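Local structure of putative hydrolase (Chloroflexus aurantiacus J-10-fl, 3CMN) at residues 156-160 and 161-165. The protein is a putative hydrolase with a novel, mostly helical fold, probably a zincin-like metallopeptidase, captured here as the apoenzyme. Sequence-based numbering, arbitrary orientation.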
loop_
_atom_site.group_PDB
_atom_site.type_symbol
_atom_site.label_atom_id
_atom_site.label_comp_id
_atom_site.label_asym_id
_atom_site.label_seq_id
_atom_site.Cartn_x
_atom_site.Cartn_y
_atom_site.Cartn_z
ATOM N N LEU A 156 7.611 9.981 5.176
ATOM C CA LEU A 156 6.472 9.679 4.317
ATOM C C LEU A 156 6.437 10.719 3.211
ATOM O O LEU A 156 6.844 11.861 3.418
ATOM C CB LEU A 156 5.159 9.733 5.108
ATOM C CG LEU A 156 4.842 8.568 6.052
ATOM C CD1 LEU A 156 3.583 8.881 6.842
ATOM C CD2 LEU A 156 4.639 7.285 5.248
ATOM N N TYR A 157 5.983 10.318 2.027
ATOM C CA TYR A 157 5.870 11.262 0.917
ATOM C C TYR A 157 4.450 11.251 0.404
ATOM O O TYR A 157 3.722 10.279 0.578
ATOM C CB TYR A 157 6.867 10.956 -0.223
ATOM C CG TYR A 157 6.676 9.638 -0.967
ATOM C CD1 TYR A 157 5.585 9.440 -1.825
ATOM C CD2 TYR A 157 7.613 8.602 -0.839
ATOM C CE1 TYR A 157 5.430 8.242 -2.537
ATOM C CE2 TYR A 157 7.469 7.398 -1.553
ATOM C CZ TYR A 157 6.377 7.225 -2.395
ATOM O OH TYR A 157 6.207 6.032 -3.073
ATOM N N PHE A 158 4.061 12.355 -0.210
ATOM C CA PHE A 158 2.728 12.513 -0.757
ATOM C C PHE A 158 2.894 13.112 -2.138
ATOM O O PHE A 158 3.626 14.079 -2.303
ATOM C CB PHE A 158 1.902 13.457 0.135
ATOM C CG PHE A 158 1.850 13.030 1.586
ATOM C CD1 PHE A 158 2.896 13.314 2.452
ATOM C CD2 PHE A 158 0.765 12.300 2.072
ATOM C CE1 PHE A 158 2.869 12.874 3.785
ATOM C CE2 PHE A 158 0.723 11.853 3.398
ATOM C CZ PHE A 158 1.781 12.142 4.257
ATOM N N VAL A 159 2.273 12.506 -3.129
ATOM C CA VAL A 159 2.307 13.098 -4.461
ATOM C C VAL A 159 1.167 14.094 -4.641
ATOM O O VAL A 159 0.158 13.779 -5.242
ATOM C CB VAL A 159 2.249 12.020 -5.558
ATOM C CG1 VAL A 159 2.635 12.611 -6.906
ATOM C CG2 VAL A 159 3.151 10.848 -5.203
ATOM N N GLU A 160 1.296 15.257 -4.012
ATOM C CA GLU A 160 0.266 16.280 -3.881
ATOM C C GLU A 160 -0.449 16.513 -5.207
ATOM O O GLU A 160 -1.677 16.756 -5.168
ATOM C CB GLU A 160 0.870 17.586 -3.363
ATOM C CG GLU A 160 0.039 18.272 -2.290
ATOM C CD GLU A 160 -1.126 19.054 -2.865
ATOM O OE1 GLU A 160 -0.957 19.660 -3.944
ATOM O OE2 GLU A 160 -2.205 19.061 -2.238
ATOM N N PRO A 161 0.215 16.556 -6.348
ATOM C CA PRO A 161 -0.493 16.830 -7.603
ATOM C C PRO A 161 -1.648 15.878 -7.863
ATOM O O PRO A 161 -2.741 16.314 -8.219
ATOM C CB PRO A 161 0.609 16.723 -8.657
ATOM C CG PRO A 161 1.837 17.199 -7.910
ATOM C CD PRO A 161 1.676 16.508 -6.562
ATOM N N ASN A 162 -1.409 14.580 -7.682
ATOM C CA ASN A 162 -2.458 13.587 -7.909
ATOM C C ASN A 162 -3.490 13.641 -6.785
ATOM O O ASN A 162 -4.675 13.403 -7.008
ATOM C CB ASN A 162 -1.864 12.177 -8.019
ATOM C CG ASN A 162 -0.832 12.065 -9.126
ATOM O OD1 ASN A 162 -0.657 12.995 -9.918
ATOM N ND2 ASN A 162 -0.136 10.928 -9.184
ATOM N N ILE A 163 -3.029 13.955 -5.583
ATOM C CA ILE A 163 -3.912 14.081 -4.429
ATOM C C ILE A 163 -4.890 15.244 -4.681
ATOM O O ILE A 163 -6.088 15.124 -4.440
ATOM C CB ILE A 163 -3.099 14.359 -3.126
ATOM C CG1 ILE A 163 -2.182 13.171 -2.823
ATOM C CG2 ILE A 163 -4.041 14.610 -1.956
ATOM C CD1 ILE A 163 -1.336 13.315 -1.572
ATOM N N ALA A 164 -4.359 16.360 -5.177
ATOM C CA ALA A 164 -5.158 17.544 -5.472
ATOM C C ALA A 164 -6.173 17.256 -6.582
ATOM O O ALA A 164 -7.317 17.703 -6.516
ATOM C CB ALA A 164 -4.251 18.701 -5.879
ATOM N N ARG A 165 -5.758 16.505 -7.595
ATOM C CA ARG A 165 -6.647 16.177 -8.697
ATOM C C ARG A 165 -7.788 15.254 -8.282
ATOM O O ARG A 165 -8.900 15.384 -8.790
ATOM C CB ARG A 165 -5.855 15.550 -9.837
ATOM C CG ARG A 165 -5.062 16.566 -10.613
ATOM C CD ARG A 165 -3.990 15.928 -11.478
ATOM N NE ARG A 165 -3.304 16.947 -12.266
ATOM C CZ ARG A 165 -2.651 17.984 -11.743
ATOM N NH1 ARG A 165 -2.585 18.144 -10.425
ATOM N NH2 ARG A 165 -2.084 18.875 -12.542
#
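Val159 and Ile163 are joined through the backbone where a short strand turns into a helix. Val159 is the N-cap and also the centre of an inverse gamma turn. Its O accepts a hydrogen bond from Ile163 N at 3.2 Å and a weak one from Asn162 N at 3.0 Å. Glu160 O takes the next bond, from Ala164 N at 2.7 Å. Pro161 fits this first turn because its N needs no acceptor there. Pro161 O is gripped from opposite faces, by Arg165 N and by Arg165 NH1 at 2.9 Å. The arginine tip thus folds back over its own helix.

Two apolar contacts accompany these bonds. Ile163 CD1 meets Phe158 CB at 3.7 Å and lies at the ring edge, near its plane. Ile163 CG1 stands anti to its carbonyl carbon (chi1 -63°), which points the branch back to the strand end. Cutting Ile163 back to an alanine is likely to leave a gap beside Phe158 CB and Tyr48. Val159 CG1 touches Pro161 CD at 4.0 Å, the two side chains crossing at about a right angle. Val159 and Asn162 point the same way, side by side.

The polar ends are held from outside. Glu160 bends at chi2 (-80°), passes Ala164 CB and forms a salt bridge with Arg178. Asn162 ND2 bonds Val138 O and Ala135 O, while OD1 accepts from Arg79.

Strand 155-158 pairs in parallel with strand 73-76. Phe158 stacks on Tyr48 of helix 41-63 and touches Glu185, part of a probable zinc-binding HExxH motif on helix 174-193. Ile163 packs on Ile181 of that same helix.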